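Local coordinates for AP endonuclease, family protein 2 (Mycobacterium smegmatis, PDB 5TNV), which binds magnesium in a xylose isomerase-like TIM barrel and may act as an endonuclease, at residues Q57-R62 with A94-A99; I137-F142 with S248-I253; S191-E196 with G219-L224. All coordinates share one frame; numbering follows the deposited sequence.

Contact 1 of 3, residues Q57-R62 with A94-A99; sequences QLRQVR and ADEGLA
Arg59 and Glu96 carry the polar part of this contact with a side-on, two-nitrogen salt bridge. Arg59 NE reaches Glu96 OE1 at 2.9 Å (168° at the hydrogen) and Arg59 NH2 reaches Glu96 OE2, also at 2.9 Å. Both oxygens lie close to the guanidinium plane and are met on their syn sides, but the two flat groups are tilted 41° to each other, and both nitrogens lie on the same side of the carboxylate plane. A bend at chi2 (-59°) folds the Glu96 carboxylate back towards helix 51-63. The glutamate follows helix 83-95, whose end is a Schellman motif: Gly97, with positive phi, is the C-prime residue, and the backbone turns there towards strand 99-104 in a helix-to-strand connection of the TIM barrel. Arg62 passes over this turn. Its CG lies 3.2 Å from Glu96 O, and one face of its guanidinium rests on Gly97 O, while NH1 takes its polar partners elsewhere, from Phe66 O and Asp67. The apolar part lies deeper. Leu98 CD1 packs 3.8 Å from Leu58 CD2 and 4.3 Å from Val61 CB, and Ile69 of strand 68-70 touches all three side chains.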
# COMPACT_ATOMS: atom_id res chain seq x y z
N GLN A 57 16.54 -2.52 -21.31
CA GLN A 57 15.57 -3.17 -20.40
C GLN A 57 16.31 -3.62 -19.14
O GLN A 57 15.85 -3.32 -18.02
CB GLN A 57 14.88 -4.33 -21.11
CG GLN A 57 14.02 -3.90 -22.25
CD GLN A 57 13.45 -5.08 -23.02
OE1 GLN A 57 14.18 -6.03 -23.36
NE2 GLN A 57 12.14 -5.04 -23.26
N LEU A 58 17.43 -4.30 -19.30
CA LEU A 58 18.25 -4.75 -18.19
C LEU A 58 18.67 -3.55 -17.31
O LEU A 58 18.69 -3.63 -16.08
CB LEU A 58 19.45 -5.48 -18.71
CG LEU A 58 19.18 -6.87 -19.27
CD1 LEU A 58 20.33 -7.32 -20.16
CD2 LEU A 58 18.90 -7.88 -18.14
N ARG A 59 19.00 -2.44 -17.96
CA ARG A 59 19.46 -1.24 -17.23
C ARG A 59 18.40 -0.75 -16.25
O ARG A 59 18.73 -0.29 -15.16
CB ARG A 59 19.78 -0.15 -18.23
CG ARG A 59 20.54 1.03 -17.65
CD ARG A 59 20.99 1.99 -18.75
NE ARG A 59 21.91 1.29 -19.67
CZ ARG A 59 22.11 1.63 -20.93
NH1 ARG A 59 21.54 2.69 -21.45
NH2 ARG A 59 22.94 0.92 -21.67
N GLN A 60 17.12 -0.81 -16.64
CA GLN A 60 16.06 -0.38 -15.75
C GLN A 60 16.06 -1.20 -14.46
O GLN A 60 15.70 -0.68 -13.39
CB GLN A 60 14.69 -0.50 -16.43
CG GLN A 60 14.51 0.48 -17.59
CD GLN A 60 13.13 0.35 -18.15
OE1 GLN A 60 12.13 0.59 -17.45
NE2 GLN A 60 13.02 -0.06 -19.39
N VAL A 61 16.36 -2.48 -14.58
CA VAL A 61 16.41 -3.40 -13.45
C VAL A 61 17.60 -3.07 -12.55
O VAL A 61 17.47 -2.95 -11.33
CB VAL A 61 16.44 -4.84 -13.99
CG1 VAL A 61 16.54 -5.81 -12.84
CG2 VAL A 61 15.24 -5.12 -14.85
N ARG A 62 18.80 -2.90 -13.15
CA ARG A 62 19.98 -2.53 -12.36
C ARG A 62 19.80 -1.18 -11.67
O ARG A 62 20.22 -1.02 -10.52
CB ARG A 62 21.19 -2.48 -13.31
CG ARG A 62 22.49 -2.10 -12.60
CD ARG A 62 22.86 -3.14 -11.54
NE ARG A 62 24.17 -2.86 -11.00
CZ ARG A 62 24.60 -3.47 -9.92
NH1 ARG A 62 23.84 -4.37 -9.29
NH2 ARG A 62 25.78 -3.21 -9.44
N ALA A 94 26.33 -8.76 -18.54
CA ALA A 94 27.49 -8.35 -17.75
C ALA A 94 27.70 -6.84 -17.80
O ALA A 94 27.97 -6.23 -16.75
CB ALA A 94 28.74 -9.10 -18.22
N ASP A 95 27.58 -6.25 -18.99
CA ASP A 95 27.80 -4.81 -19.13
C ASP A 95 26.83 -4.01 -18.27
O ASP A 95 27.18 -2.92 -17.77
CB ASP A 95 27.69 -4.40 -20.56
CG ASP A 95 28.26 -3.06 -20.94
OD1 ASP A 95 29.17 -2.51 -20.26
OD2 ASP A 95 27.81 -2.50 -21.97
N GLU A 96 25.61 -4.51 -18.12
CA GLU A 96 24.59 -3.83 -17.34
C GLU A 96 24.61 -4.21 -15.87
O GLU A 96 23.77 -3.74 -15.09
CB GLU A 96 23.20 -4.06 -17.97
CG GLU A 96 23.09 -3.47 -19.37
CD GLU A 96 23.33 -2.00 -19.52
OE1 GLU A 96 23.03 -1.20 -18.61
OE2 GLU A 96 23.80 -1.61 -20.63
N GLY A 97 25.59 -4.98 -15.44
CA GLY A 97 25.83 -5.22 -14.01
C GLY A 97 24.95 -6.28 -13.39
O GLY A 97 24.68 -6.20 -12.21
N LEU A 98 24.49 -7.24 -14.14
CA LEU A 98 23.55 -8.25 -13.69
C LEU A 98 24.05 -9.67 -13.97
O LEU A 98 24.96 -9.91 -14.77
CB LEU A 98 22.19 -8.02 -14.38
CG LEU A 98 21.53 -6.68 -13.98
CD1 LEU A 98 20.38 -6.36 -14.93
CD2 LEU A 98 21.01 -6.72 -12.55
N ALA A 99 23.41 -10.61 -13.30
CA ALA A 99 23.68 -12.03 -13.46
C ALA A 99 22.35 -12.80 -13.32
O ALA A 99 21.41 -12.29 -12.71
CB ALA A 99 24.71 -12.47 -12.44

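Contact 2 of 3, residues I137-F142 with S248-I253; sequences IVNTGF and SNFWHI
Ile137 lies over one face of the Phe250 ring, and this is the tightly packed part of the contact. Its CG2 methyl makes a CH-pi contact, 3.8 Å from the ring centroid and 17° off the normal, set slightly towards the CG–CD2 side of the ring. The other branch runs on to the backbone, where Ile137 CD1 meets Asn249 O at 3.5 Å. Asn139 comes to the same ring from a different direction: OD1 lies in the ring plane at the edge, 3.6 Å from Phe250 CD2, and the amide is turned 57° from the ring. With CG anti to the backbone N (chi1 169°), Asn139 extends into the barrel, where Asn221 ND2 and Glu193 OE1 bond to its two amide ends and fix its rotation.

Packing is looser towards the metal. Asn139 ND2 comes only to 4.0 Å from His252 CE1, a van der Waals approach without a bond. The His252 ring is held instead by magnesium at ND1 and by Ser104 OG at NE2.

The two segments share no backbone ladder; they face each other across the barrel interior. Strands 99-104 and 189-193 lie on either side of strand 137-141, and Ser102, Ser104 and Ser191 also touch Phe250. On the outer side of strand 251-261, Trp251 packs against helix 281-290.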
# COMPACT_ATOMS: atom_id res chain seq x y z
N ILE A 137 18.94 -22.87 -10.44
CA ILE A 137 17.59 -23.38 -10.53
C ILE A 137 17.05 -23.18 -11.93
O ILE A 137 17.19 -22.09 -12.49
CB ILE A 137 16.65 -22.66 -9.53
CG1 ILE A 137 16.96 -22.97 -8.07
CG2 ILE A 137 15.15 -22.89 -9.90
CD1 ILE A 137 16.58 -24.42 -7.69
N VAL A 138 16.41 -24.23 -12.45
CA VAL A 138 15.45 -24.09 -13.54
C VAL A 138 14.09 -24.44 -12.93
O VAL A 138 13.96 -25.49 -12.27
CB VAL A 138 15.79 -24.96 -14.74
CG1 VAL A 138 14.66 -25.00 -15.78
CG2 VAL A 138 17.11 -24.49 -15.35
N ASN A 139 13.10 -23.58 -13.14
CA ASN A 139 11.77 -23.72 -12.57
C ASN A 139 10.76 -23.99 -13.68
O ASN A 139 10.76 -23.33 -14.71
CB ASN A 139 11.43 -22.41 -11.82
CG ASN A 139 10.01 -22.26 -11.37
OD1 ASN A 139 9.67 -22.61 -10.24
ND2 ASN A 139 9.16 -21.74 -12.25
N THR A 140 9.88 -24.97 -13.41
CA THR A 140 8.78 -25.29 -14.29
C THR A 140 7.50 -25.39 -13.48
O THR A 140 7.52 -25.73 -12.29
CB THR A 140 9.11 -26.60 -15.05
OG1 THR A 140 8.20 -26.81 -16.11
CG2 THR A 140 9.10 -27.82 -14.15
N GLY A 141 6.37 -25.12 -14.12
CA GLY A 141 5.09 -25.33 -13.50
C GLY A 141 4.08 -25.84 -14.51
O GLY A 141 4.40 -26.06 -15.67
N PHE A 142 2.86 -26.01 -14.03
CA PHE A 142 1.82 -26.65 -14.83
C PHE A 142 0.75 -25.69 -15.30
O PHE A 142 -0.21 -26.08 -15.98
CB PHE A 142 1.26 -27.84 -14.06
CG PHE A 142 2.31 -28.90 -13.78
CD1 PHE A 142 2.86 -29.64 -14.83
CD2 PHE A 142 2.80 -29.15 -12.50
CE1 PHE A 142 3.87 -30.56 -14.61
CE2 PHE A 142 3.78 -30.11 -12.30
CZ PHE A 142 4.30 -30.81 -13.34
N SER A 248 11.06 -27.12 -0.22
CA SER A 248 11.27 -26.03 -1.15
C SER A 248 12.75 -25.75 -1.44
O SER A 248 13.57 -25.64 -0.52
CB SER A 248 10.57 -24.78 -0.60
OG SER A 248 9.18 -24.94 -0.56
N ASN A 249 13.03 -25.54 -2.72
CA ASN A 249 14.42 -25.26 -3.16
C ASN A 249 14.55 -23.94 -3.92
O ASN A 249 15.64 -23.63 -4.40
CB ASN A 249 15.00 -26.43 -3.95
CG ASN A 249 14.27 -26.64 -5.27
OD1 ASN A 249 13.19 -26.11 -5.52
ND2 ASN A 249 14.81 -27.51 -6.11
N PHE A 250 13.48 -23.18 -4.04
CA PHE A 250 13.42 -21.94 -4.84
C PHE A 250 12.15 -21.23 -4.40
O PHE A 250 11.25 -21.88 -3.90
CB PHE A 250 13.35 -22.32 -6.32
CG PHE A 250 13.26 -21.15 -7.29
CD1 PHE A 250 14.16 -20.10 -7.24
CD2 PHE A 250 12.28 -21.14 -8.29
CE1 PHE A 250 14.11 -19.06 -8.13
CE2 PHE A 250 12.23 -20.09 -9.20
CZ PHE A 250 13.15 -19.07 -9.15
N TRP A 251 12.06 -19.92 -4.62
CA TRP A 251 10.91 -19.20 -4.07
C TRP A 251 10.58 -17.95 -4.91
O TRP A 251 11.24 -16.94 -4.79
CB TRP A 251 11.21 -18.84 -2.62
CG TRP A 251 10.01 -18.50 -1.77
CD1 TRP A 251 8.68 -18.33 -2.10
CD2 TRP A 251 10.09 -18.30 -0.34
NE1 TRP A 251 7.96 -18.03 -0.97
CE2 TRP A 251 8.79 -18.01 0.12
CE3 TRP A 251 11.15 -18.34 0.53
CZ2 TRP A 251 8.55 -17.77 1.47
CZ3 TRP A 251 10.93 -18.09 1.89
CH2 TRP A 251 9.63 -17.80 2.34
N HIS A 252 9.51 -18.06 -5.69
CA HIS A 252 8.79 -16.90 -6.24
C HIS A 252 8.01 -16.30 -5.06
O HIS A 252 7.16 -16.99 -4.49
CB HIS A 252 7.81 -17.29 -7.33
CG HIS A 252 8.36 -17.63 -8.66
ND1 HIS A 252 7.52 -17.80 -9.73
CD2 HIS A 252 9.65 -17.84 -9.05
CE1 HIS A 252 8.32 -18.08 -10.75
NE2 HIS A 252 9.59 -18.11 -10.41
N ILE A 253 8.31 -15.06 -4.74
CA ILE A 253 7.83 -14.49 -3.46
C ILE A 253 7.10 -13.18 -3.76
O ILE A 253 7.71 -12.20 -4.17
CB ILE A 253 9.02 -14.36 -2.49
CG1 ILE A 253 8.54 -13.87 -1.11
CG2 ILE A 253 10.17 -13.53 -3.01
CD1 ILE A 253 9.56 -14.03 0.00

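Contact 3 of 3, residues S191-E196 with G219-L224; sequences SLEMYE and GLNPDL
Glu193 and Asp223 bring their carboxylates together at the magnesium ion: Glu193 OE2 and Asp223 OD2 are 3.2 Å apart, and each is a metal ligand. The side chains run side by side in the same direction, with carboxylate planes 33° apart. A chain with CG anti to the backbone N (chi1 -177°) and extended beyond CG carries the Glu193 carboxylate out to the ion. His252 ND1 is the third protein ligand.

In the second shell, Asn139 is shared by Glu193 and Asn221, and Asp223 OD1 pairs with Lys254 NZ. Asn221 lies alongside Glu193, its ND2 3.6 Å from Glu193 CG, and its OD1 accepts from the backbone N of His252.

Behind these groups is a parallel strand pair, joined through helix 203-213 as a beta-alpha-beta unit of the barrel. Leu192 N bonds to Gly219 O (2.9 Å), Asn221 N to Leu192 O (2.8 Å) and Met194 N to Asn221 O (3.0 Å), the last nearly straight at 173°. Asn221 O also accepts from Asp223 N in an inverse gamma turn centred on Pro222, which brings Asp223 round to the ion two residues after the strand end. Ser191, Glu193 and Asn221 point to the metal side of the sheet, whereas Leu192 and Leu220 face helix 203-213. Beyond the strand ends, Met194 CE packs 3.5 Å from Leu224 CD2, beside helix 237-244.

Two carboxylates this close would repel one another without a cation. Magnesium probably offsets that repulsion, and Lys254 may ease it further on the Asp223 side.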
# COMPACT_ATOMS: atom_id res chain seq x y z
N SER A 191 12.91 -26.85 -9.92
CA SER A 191 11.88 -26.45 -8.98
C SER A 191 10.52 -26.50 -9.69
O SER A 191 10.42 -26.23 -10.88
CB SER A 191 12.13 -25.07 -8.40
OG SER A 191 11.35 -24.87 -7.24
N LEU A 192 9.49 -26.85 -8.90
CA LEU A 192 8.12 -26.98 -9.35
C LEU A 192 7.24 -25.91 -8.74
O LEU A 192 7.05 -25.86 -7.53
CB LEU A 192 7.55 -28.35 -8.97
CG LEU A 192 8.41 -29.58 -9.32
CD1 LEU A 192 7.72 -30.83 -8.82
CD2 LEU A 192 8.68 -29.63 -10.83
N GLU A 193 6.74 -25.02 -9.60
CA GLU A 193 6.01 -23.83 -9.15
C GLU A 193 4.56 -24.15 -8.81
O GLU A 193 3.75 -24.49 -9.69
CB GLU A 193 6.10 -22.75 -10.24
CG GLU A 193 5.44 -21.46 -9.86
CD GLU A 193 5.61 -20.39 -10.94
OE1 GLU A 193 6.44 -20.56 -11.84
OE2 GLU A 193 4.91 -19.33 -10.83
N MET A 194 4.21 -23.97 -7.54
CA MET A 194 2.82 -24.13 -7.13
C MET A 194 1.96 -23.08 -7.79
O MET A 194 2.31 -21.89 -7.82
CB MET A 194 2.71 -24.04 -5.60
CG MET A 194 3.39 -25.20 -4.90
SD MET A 194 3.28 -25.19 -3.11
CE MET A 194 1.49 -25.25 -2.88
N TYR A 195 0.81 -23.50 -8.30
CA TYR A 195 -0.09 -22.66 -9.10
C TYR A 195 -1.46 -23.33 -9.05
O TYR A 195 -1.57 -24.57 -9.12
CB TYR A 195 0.45 -22.46 -10.51
CG TYR A 195 -0.38 -21.54 -11.40
CD1 TYR A 195 -1.54 -22.01 -12.01
CD2 TYR A 195 -0.02 -20.23 -11.62
CE1 TYR A 195 -2.33 -21.21 -12.80
CE2 TYR A 195 -0.77 -19.42 -12.46
CZ TYR A 195 -1.90 -19.89 -13.03
OH TYR A 195 -2.64 -19.08 -13.88
N GLU A 196 -2.50 -22.54 -8.97
CA GLU A 196 -3.87 -23.01 -8.83
C GLU A 196 -4.31 -23.89 -10.00
O GLU A 196 -3.96 -23.71 -11.17
CB GLU A 196 -4.80 -21.79 -8.69
CG GLU A 196 -4.73 -20.76 -9.80
CD GLU A 196 -3.70 -19.66 -9.63
OE1 GLU A 196 -2.65 -19.88 -9.01
OE2 GLU A 196 -3.92 -18.52 -10.15
N GLY A 219 12.58 -29.95 -6.24
CA GLY A 219 11.95 -29.39 -5.04
C GLY A 219 10.79 -28.51 -5.46
O GLY A 219 10.53 -28.30 -6.65
N LEU A 220 10.07 -28.04 -4.45
CA LEU A 220 8.95 -27.12 -4.66
C LEU A 220 9.42 -25.67 -4.72
O LEU A 220 10.40 -25.27 -4.08
CB LEU A 220 7.89 -27.26 -3.56
CG LEU A 220 7.19 -28.59 -3.46
CD1 LEU A 220 6.24 -28.55 -2.26
CD2 LEU A 220 6.44 -28.89 -4.75
N ASN A 221 8.61 -24.87 -5.41
CA ASN A 221 8.67 -23.41 -5.41
C ASN A 221 7.32 -22.96 -4.83
O ASN A 221 6.30 -23.00 -5.55
CB ASN A 221 8.91 -22.88 -6.81
CG ASN A 221 8.63 -21.40 -6.94
OD1 ASN A 221 8.43 -20.69 -5.95
ND2 ASN A 221 8.62 -20.92 -8.18
N PRO A 222 7.27 -22.58 -3.57
CA PRO A 222 6.03 -22.30 -2.87
C PRO A 222 5.56 -20.87 -3.16
O PRO A 222 5.60 -19.99 -2.30
CB PRO A 222 6.39 -22.53 -1.41
CG PRO A 222 7.80 -22.05 -1.32
CD PRO A 222 8.42 -22.49 -2.63
N ASP A 223 5.09 -20.65 -4.40
CA ASP A 223 4.63 -19.32 -4.85
C ASP A 223 3.21 -19.13 -4.34
O ASP A 223 2.25 -19.10 -5.12
CB ASP A 223 4.73 -19.22 -6.35
CG ASP A 223 4.48 -17.84 -6.90
OD1 ASP A 223 4.18 -16.88 -6.13
OD2 ASP A 223 4.57 -17.69 -8.16
N LEU A 224 3.08 -19.03 -3.01
CA LEU A 224 1.74 -19.09 -2.41
C LEU A 224 0.98 -17.80 -2.61
O LEU A 224 -0.26 -17.81 -2.40
CB LEU A 224 1.79 -19.53 -0.96
CG LEU A 224 2.43 -20.89 -0.71
CD1 LEU A 224 2.21 -21.33 0.72
CD2 LEU A 224 1.96 -21.94 -1.69

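Contacts 2 and 3 lie in the barrel core, their centres about 6 Å apart, whereas contact 1 sits towards the surface, its centre about 22 Å from that of contact 2 and about 27 Å from that of contact 3. Contacts 2 and 3 involve neighbouring strands, 137-141 and 189-193, and together supply the three protein ligands of one magnesium ion. Links such as Asn249 OD1 to Ser191 OG (2.8 Å) join them directly. Their chemistry differs: contact 3 combines backbone ladder and metal ligation, contact 2 side chains meeting across the interior. Contact 1 joins helix 51-63 to the turn after helix 83-95 through a partly exposed salt bridge over a buried aliphatic cluster, away from the metal.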